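Gene product PA4716 (Pseudomonas aeruginosa, PDB 1U0K) is of unknown function, but belongs to the PhzF family and probably acts as an isomerase. Local coordinates at residues Q38-T41 and R42-Q46; V12-R16 and P17-N21; A131-A135 and G136-W140. All blocks are in the same frame, centred on the assembly; numbering follows the deposited sequence.

Contact 1. Residues Q38-T41 and R42-Q46; sequences QAWT and RELRQ
Gln38 and Arg42, one helical turn apart, lie against each other on the flank of helix 34-44. CG of Gln38 sits over the centre of the Arg42 guanidinium, 3.6 Å from CZ, and the amide and guanidinium planes are only 16° apart, so the two flat groups stack. The bend at chi2 (65°) of Gln38 lays its amide along the guanidinium, which the extended arginine chain brings up beside it. One face of the guanidinium is thus covered, and NE donates to Leu68 O. On the buried flank, Trp40 brings its six-membered ring to two aliphatic carbons. CE3 is 4.3 Å from CG of Leu44, which lies at the ring edge near its plane, and CZ3 is 4.0 Å from CG of Glu43, whose carboxylate stands steeply to the ring, 75° between planes. Backbone N-H groups of residues 42 to 45 bond to the carbonyls of residues 38 to 41. The helix ends where Arg45 takes a positive phi, and a water there donates to both Thr41 O (2.7 Å) and Gln46 O (2.8 Å). The chemistry implies a division of labour: apolar carbons face strands 21-26 and 48-54, whereas the buried carboxylate of Glu43 is held by a salt bridge to Arg254 and a hydrogen bond to Gln9, both of the second subunit, which would be expected to offset the cost of burying its charge.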
loop_
_atom_site.group_PDB
_atom_site.type_symbol
_atom_site.label_atom_id
_atom_site.label_comp_id
_atom_site.label_asym_id
_atom_site.label_seq_id
_atom_site.Cartn_x
_atom_site.Cartn_y
_atom_site.Cartn_z
ATOM N N GLN A 38 12.121 7.168 3.742
ATOM C CA GLN A 38 10.681 7.271 3.932
ATOM C C GLN A 38 9.951 7.369 2.601
ATOM O O GLN A 38 8.884 6.770 2.439
ATOM C CB GLN A 38 10.311 8.460 4.834
ATOM C CG GLN A 38 8.819 8.578 5.119
ATOM C CD GLN A 38 8.257 7.428 5.915
ATOM O OE1 GLN A 38 7.745 6.440 5.349
ATOM N NE2 GLN A 38 8.361 7.522 7.219
ATOM N N ALA A 39 10.520 8.102 1.657
ATOM C CA ALA A 39 9.895 8.290 0.348
ATOM C C ALA A 39 9.879 6.977 -0.444
ATOM O O ALA A 39 8.896 6.681 -1.112
ATOM C CB ALA A 39 10.579 9.391 -0.433
ATOM N N TRP A 40 10.962 6.200 -0.372
ATOM C CA TRP A 40 11.028 4.894 -1.051
ATOM C C TRP A 40 10.056 3.912 -0.415
ATOM O O TRP A 40 9.465 3.081 -1.105
ATOM C CB TRP A 40 12.458 4.318 -1.041
ATOM C CG TRP A 40 13.252 4.687 -2.224
ATOM C CD1 TRP A 40 14.284 5.567 -2.281
ATOM C CD2 TRP A 40 13.045 4.225 -3.556
ATOM N NE1 TRP A 40 14.764 5.651 -3.567
ATOM C CE2 TRP A 40 14.011 4.838 -4.370
ATOM C CE3 TRP A 40 12.153 3.324 -4.144
ATOM C CZ2 TRP A 40 14.103 4.586 -5.742
ATOM C CZ3 TRP A 40 12.239 3.086 -5.509
ATOM C CH2 TRP A 40 13.203 3.713 -6.286
ATOM N N THR A 41 9.866 3.996 0.897
ATOM C CA THR A 41 8.903 3.134 1.580
ATOM C C THR A 41 7.499 3.412 1.026
ATOM O O THR A 41 6.730 2.488 0.747
ATOM C CB THR A 41 8.980 3.381 3.097
ATOM O OG1 THR A 41 10.296 3.035 3.571
ATOM C CG2 THR A 41 8.042 2.448 3.852
ATOM N N ARG A 42 7.172 4.688 0.856
ATOM C CA ARG A 42 5.877 5.093 0.303
ATOM C C ARG A 42 5.758 4.710 -1.167
ATOM O O ARG A 42 4.663 4.394 -1.646
ATOM C CB ARG A 42 5.660 6.586 0.512
ATOM C CG ARG A 42 5.321 6.901 1.944
ATOM C CD ARG A 42 5.493 8.351 2.328
ATOM N NE ARG A 42 5.188 8.500 3.746
ATOM C CZ ARG A 42 5.433 9.588 4.468
ATOM N NH1 ARG A 42 5.986 10.658 3.916
ATOM N NH2 ARG A 42 5.115 9.604 5.754
ATOM N N GLU A 43 6.876 4.722 -1.881
ATOM C CA GLU A 43 6.902 4.296 -3.280
ATOM C C GLU A 43 6.507 2.825 -3.421
ATOM O O GLU A 43 5.657 2.488 -4.247
ATOM C CB GLU A 43 8.294 4.498 -3.869
ATOM C CG GLU A 43 8.404 4.220 -5.355
ATOM C CD GLU A 43 7.686 5.232 -6.206
ATOM O OE1 GLU A 43 7.381 4.896 -7.360
ATOM O OE2 GLU A 43 7.460 6.380 -5.751
ATOM N N LEU A 44 7.109 1.959 -2.618
ATOM C CA LEU A 44 6.944 0.527 -2.806
ATOM C C LEU A 44 5.681 -0.027 -2.155
ATOM O O LEU A 44 5.225 -1.105 -2.528
ATOM C CB LEU A 44 8.191 -0.206 -2.328
ATOM C CG LEU A 44 9.457 0.168 -3.102
ATOM C CD1 LEU A 44 10.620 -0.700 -2.668
ATOM C CD2 LEU A 44 9.224 0.085 -4.622
ATOM N N ARG A 45 5.113 0.702 -1.190
ATOM C CA ARG A 45 3.805 0.404 -0.581
ATOM C C ARG A 45 3.699 -0.935 0.143
ATOM O O ARG A 45 2.601 -1.391 0.468
ATOM C CB ARG A 45 2.687 0.579 -1.616
ATOM C CG ARG A 45 2.643 1.989 -2.142
ATOM C CD ARG A 45 1.789 2.140 -3.354
ATOM N NE ARG A 45 0.388 1.882 -3.067
ATOM C CZ ARG A 45 -0.494 2.794 -2.697
ATOM N NH1 ARG A 45 -0.118 4.051 -2.512
ATOM N NH2 ARG A 45 -1.763 2.444 -2.503
ATOM N N GLN A 46 4.837 -1.555 0.438
ATOM C CA GLN A 46 4.849 -2.689 1.336
ATOM C C GLN A 46 4.620 -2.159 2.753
ATOM O O GLN A 46 4.984 -1.016 3.040
ATOM C CB GLN A 46 6.181 -3.434 1.213
ATOM C CG GLN A 46 6.479 -3.852 -0.215
ATOM C CD GLN A 46 5.418 -4.793 -0.777
ATOM O OE1 GLN A 46 5.138 -5.831 -0.184
ATOM N NE2 GLN A 46 4.821 -4.424 -1.918
HETATM O O HOH W 1 7.147 -0.075 1.619
#

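Contact 2. Residues V12-R16 and P17-N21; sequences VFAER and PLTGN
The Arg16 guanidinium is met obliquely by the methyl of Thr19, NH2 to CG2 4.4 Å, a loose contact at the surface. The second flat group, the Phe13 ring, has CG1 of Val12 3.9 Å above one face and displaced toward the rim; Leu80, His77 and Ala220 also touch Phe13. Thr19 closes the turn: at a chi1 of 66° its OG1 is turned back to Arg16 and donates to Arg16 O (2.6 Å), and it also accepts from a water that in turn accepts from Glu15 N. The same OG1 lies 3.4 Å from CB of Ala14, whose small methyl fits between the two arms. Gly20, with positive phi, lets the chain pass close to the opposite arm, its CA 3.5 Å from Phe13 O. At the base, Val12 and Asn21 form an antiparallel hydrogen-bonded pair: Val12 N to Asn21 O is 2.9 Å, and Asn21 N to Val12 O is 2.8 Å and almost straight (176°). Asn21 ND2 binds Ala220 O and Asp218, tying the base to a neighbouring loop. This is a beta hairpin with a long connection, joining strands 6-12 and 21-26 and placing Asn21 about 6 Å, side chain to side chain, from Glu48, the predicted active-site residue.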
loop_
_atom_site.group_PDB
_atom_site.type_symbol
_atom_site.label_atom_id
_atom_site.label_comp_id
_atom_site.label_asym_id
_atom_site.label_seq_id
_atom_site.Cartn_x
_atom_site.Cartn_y
_atom_site.Cartn_z
ATOM N N VAL A 12 7.654 -12.797 3.774
ATOM C CA VAL A 12 8.068 -13.339 5.066
ATOM C C VAL A 12 6.881 -14.060 5.715
ATOM O O VAL A 12 5.726 -13.625 5.584
ATOM C CB VAL A 12 8.580 -12.218 5.989
ATOM C CG1 VAL A 12 9.100 -12.797 7.317
ATOM C CG2 VAL A 12 9.674 -11.394 5.297
ATOM N N PHE A 13 7.182 -15.150 6.419
ATOM C CA PHE A 13 6.171 -16.099 6.914
ATOM C C PHE A 13 5.420 -16.725 5.738
ATOM O O PHE A 13 4.183 -16.788 5.716
ATOM C CB PHE A 13 5.216 -15.442 7.911
ATOM C CG PHE A 13 5.909 -14.795 9.088
ATOM C CD1 PHE A 13 5.792 -13.431 9.315
ATOM C CD2 PHE A 13 6.663 -15.549 9.972
ATOM C CE1 PHE A 13 6.408 -12.829 10.391
ATOM C CE2 PHE A 13 7.289 -14.948 11.062
ATOM C CZ PHE A 13 7.161 -13.591 11.271
ATOM N N ALA A 14 6.199 -17.209 4.776
ATOM C CA ALA A 14 5.710 -17.647 3.474
ATOM C C ALA A 14 6.480 -18.883 3.029
ATOM O O ALA A 14 7.692 -18.833 2.820
ATOM C CB ALA A 14 5.875 -16.510 2.444
ATOM N N GLU A 15 5.779 -20.006 2.889
ATOM C CA GLU A 15 6.402 -21.220 2.383
ATOM C C GLU A 15 6.341 -21.300 0.861
ATOM O O GLU A 15 7.057 -22.098 0.265
ATOM C CB GLU A 15 5.780 -22.459 3.033
ATOM C CG GLU A 15 5.924 -22.424 4.546
ATOM C CD GLU A 15 5.656 -23.739 5.249
ATOM O OE1 GLU A 15 5.068 -23.693 6.359
ATOM O OE2 GLU A 15 6.050 -24.806 4.729
ATOM N N ARG A 16 5.492 -20.475 0.247
ATOM C CA ARG A 16 5.451 -20.306 -1.206
ATOM C C ARG A 16 5.410 -18.820 -1.565
ATOM O O ARG A 16 4.963 -18.007 -0.771
ATOM C CB ARG A 16 4.201 -20.966 -1.781
ATOM C CG ARG A 16 4.186 -22.472 -1.699
ATOM C CD ARG A 16 2.995 -23.086 -2.408
ATOM N NE ARG A 16 1.746 -22.458 -1.990
ATOM C CZ ARG A 16 1.051 -22.795 -0.907
ATOM N NH1 ARG A 16 1.459 -23.773 -0.106
ATOM N NH2 ARG A 16 -0.071 -22.148 -0.624
ATOM N N PRO A 17 5.852 -18.458 -2.763
ATOM C CA PRO A 17 5.758 -17.060 -3.197
ATOM C C PRO A 17 4.317 -16.566 -3.283
ATOM O O PRO A 17 3.396 -17.364 -3.483
ATOM C CB PRO A 17 6.401 -17.065 -4.585
ATOM C CG PRO A 17 6.476 -18.483 -5.000
ATOM C CD PRO A 17 6.486 -19.314 -3.781
ATOM N N LEU A 18 4.143 -15.255 -3.161
ATOM C CA LEU A 18 2.825 -14.609 -3.202
ATOM C C LEU A 18 1.898 -15.045 -2.074
ATOM O O LEU A 18 0.674 -15.099 -2.237
ATOM C CB LEU A 18 2.162 -14.814 -4.569
ATOM C CG LEU A 18 3.059 -14.466 -5.762
ATOM C CD1 LEU A 18 2.505 -15.052 -7.052
ATOM C CD2 LEU A 18 3.201 -12.969 -5.889
ATOM N N THR A 19 2.503 -15.363 -0.928
ATOM C CA THR A 19 1.783 -15.581 0.322
ATOM C C THR A 19 2.521 -14.841 1.436
ATOM O O THR A 19 3.575 -14.260 1.205
ATOM C CB THR A 19 1.696 -17.088 0.669
ATOM O OG1 THR A 19 3.003 -17.616 0.945
ATOM C CG2 THR A 19 1.200 -17.912 -0.505
ATOM N N GLY A 20 1.982 -14.878 2.648
ATOM C CA GLY A 20 2.644 -14.252 3.774
ATOM C C GLY A 20 2.711 -12.744 3.641
ATOM O O GLY A 20 1.898 -12.121 2.959
ATOM N N ASN A 21 3.702 -12.145 4.291
ATOM C CA ASN A 21 3.807 -10.698 4.372
ATOM C C ASN A 21 4.875 -10.131 3.431
ATOM O O ASN A 21 6.046 -10.411 3.609
ATOM C CB ASN A 21 4.120 -10.281 5.817
ATOM C CG ASN A 21 3.639 -8.889 6.138
ATOM O OD1 ASN A 21 3.281 -8.121 5.240
ATOM N ND2 ASN A 21 3.590 -8.553 7.432
HETATM O O HOH W 2 2.758 -19.597 2.768
#

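Contact 3. Residues A131-A135 and G136-W140; sequences ATPDA and GTCRW
Residues 131-134 approach in an extended conformation, and the chain turns helical at Ala135, just after Asp134, the N-cap of helix 135-144. The first turn is then closed by backbone bonds from Cys138 N to Asp134 O (3.0 Å) and, longer, from Arg139 N to Ala135 O (3.3 Å). Asp134 suits the cap because its short carboxylate can reach back to the amides of the first turn that lack a carbonyl partner within the helix. With chi1 at 61° its CG is flanked by both the backbone N and the carbonyl carbon, which swings OD1 over to Thr137. There the single oxygen OD1 is gripped twice: Thr137 N approaches nearly along its C-O direction at 3.0 Å, and Thr137 OG1 donates from above the carboxylate plane at 2.6 Å. The two side chains cross at about a right angle. A water accepts from Asp134 N and donates to Thr137 OG1 at 3.3 Å, so threonine answers the cap residue's own N-H through solvent rather than directly. A negative charge at the N-terminal end of the helix would be expected to interact favourably with its dipole. Before the cap, Pro133 places CB 3.8 Å from CG2 of Thr137, while its CG meets SG of Cys138 at 3.8 Å. That last pair, the residue before the N-cap with the fourth of the helix, occupies the positions of a hydrophobic staple. Pro133 and Cys138 also pack on Pro157, and Pro133 on Leu192 of helix 186-192; upstream, Ala131 bonds through its backbone to Val159 of strand 158-161.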
loop_
_atom_site.group_PDB
_atom_site.type_symbol
_atom_site.label_atom_id
_atom_site.label_comp_id
_atom_site.label_asym_id
_atom_site.label_seq_id
_atom_site.Cartn_x
_atom_site.Cartn_y
_atom_site.Cartn_z
ATOM N N ALA A 131 2.338 -1.659 31.525
ATOM C CA ALA A 131 1.114 -1.229 32.178
ATOM C C ALA A 131 0.020 -2.278 32.075
ATOM O O ALA A 131 -0.019 -3.085 31.148
ATOM C CB ALA A 131 0.628 0.088 31.588
ATOM N N THR A 132 -0.855 -2.254 33.073
ATOM C CA THR A 132 -2.076 -3.031 33.089
ATOM C C THR A 132 -3.226 -2.028 33.122
ATOM O O THR A 132 -3.359 -1.307 34.101
ATOM C CB THR A 132 -2.107 -3.900 34.364
ATOM O OG1 THR A 132 -0.993 -4.802 34.366
ATOM C CG2 THR A 132 -3.314 -4.810 34.384
ATOM N N PRO A 133 -4.037 -1.944 32.068
ATOM C CA PRO A 133 -5.177 -1.022 32.094
ATOM C C PRO A 133 -6.190 -1.412 33.161
ATOM O O PRO A 133 -6.384 -2.614 33.405
ATOM C CB PRO A 133 -5.784 -1.152 30.696
ATOM C CG PRO A 133 -5.271 -2.406 30.148
ATOM C CD PRO A 133 -3.953 -2.668 30.788
ATOM N N ASP A 134 -6.799 -0.410 33.789
ATOM C CA ASP A 134 -7.874 -0.643 34.752
ATOM C C ASP A 134 -9.130 -1.149 34.044
ATOM O O ASP A 134 -9.173 -1.263 32.816
ATOM C CB ASP A 134 -8.129 0.577 35.665
ATOM C CG ASP A 134 -8.560 1.835 34.915
ATOM O OD1 ASP A 134 -9.102 1.746 33.801
ATOM O OD2 ASP A 134 -8.403 2.970 35.404
ATOM N N ALA A 135 -10.144 -1.504 34.821
ATOM C CA ALA A 135 -11.316 -2.171 34.272
ATOM C C ALA A 135 -12.083 -1.298 33.274
ATOM O O ALA A 135 -12.541 -1.781 32.240
ATOM C CB ALA A 135 -12.232 -2.606 35.406
ATOM N N GLY A 136 -12.207 -0.012 33.584
ATOM C CA GLY A 136 -12.901 0.915 32.702
ATOM C C GLY A 136 -12.178 1.098 31.381
ATOM O O GLY A 136 -12.800 1.179 30.322
ATOM N N THR A 137 -10.851 1.136 31.445
ATOM C CA THR A 137 -10.023 1.304 30.257
ATOM C C THR A 137 -10.099 0.090 29.341
ATOM O O THR A 137 -10.147 0.234 28.123
ATOM C CB THR A 137 -8.564 1.569 30.669
ATOM O OG1 THR A 137 -8.491 2.774 31.443
ATOM C CG2 THR A 137 -7.679 1.839 29.448
ATOM N N CYS A 138 -10.107 -1.109 29.923
ATOM C CA CYS A 138 -10.221 -2.337 29.134
ATOM C C CYS A 138 -11.510 -2.311 28.309
ATOM O O CYS A 138 -11.525 -2.657 27.133
ATOM C CB CYS A 138 -10.209 -3.578 30.051
ATOM S SG CYS A 138 -8.654 -3.887 30.920
ATOM N N ARG A 139 -12.593 -1.892 28.945
ATOM C CA ARG A 139 -13.891 -1.773 28.291
ATOM C C ARG A 139 -13.874 -0.757 27.147
ATOM O O ARG A 139 -14.447 -0.996 26.088
ATOM C CB ARG A 139 -14.938 -1.381 29.338
ATOM C CG ARG A 139 -16.318 -1.057 28.801
ATOM C CD ARG A 139 -17.298 -0.706 29.907
ATOM N NE ARG A 139 -18.633 -0.403 29.399
ATOM C CZ ARG A 139 -19.687 -0.121 30.166
ATOM N NH1 ARG A 139 -19.578 -0.101 31.494
ATOM N NH2 ARG A 139 -20.863 0.138 29.602
ATOM N N TRP A 140 -13.202 0.369 27.365
ATOM C CA TRP A 140 -13.091 1.405 26.343
ATOM C C TRP A 140 -12.407 0.880 25.080
ATOM O O TRP A 140 -12.869 1.129 23.972
ATOM C CB TRP A 140 -12.350 2.633 26.891
ATOM C CG TRP A 140 -12.309 3.780 25.918
ATOM C CD1 TRP A 140 -13.212 4.804 25.807
ATOM C CD2 TRP A 140 -11.332 4.000 24.898
ATOM N NE1 TRP A 140 -12.846 5.650 24.786
ATOM C CE2 TRP A 140 -11.697 5.180 24.209
ATOM C CE3 TRP A 140 -10.177 3.318 24.490
ATOM C CZ2 TRP A 140 -10.949 5.690 23.149
ATOM C CZ3 TRP A 140 -9.438 3.823 23.436
ATOM C CH2 TRP A 140 -9.826 5.000 22.777
HETATM O O HOH W 3 -5.681 2.324 33.045
#

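Contacts 1 and 2 are partly buried neighbours, about 6 Å apart at their nearest atoms, and both touch the second subunit; contact 3 is a surface feature, its centre some 36 Å from either, with no other chain against it. Strand 21-26 links the first two: it leaves the hairpin of contact 2 and packs under the helix of contact 1. Both also come close to Glu48, through Asn21 and Gln46. Their chemistry follows their places. Contact 1 combines aromatic packing with charges directed across the subunit interface, contact 2 relies on backbone pairing and a tight hydroxyl bond, and contact 3 uses a carboxylate N-cap, with a water alongside, to begin a helix.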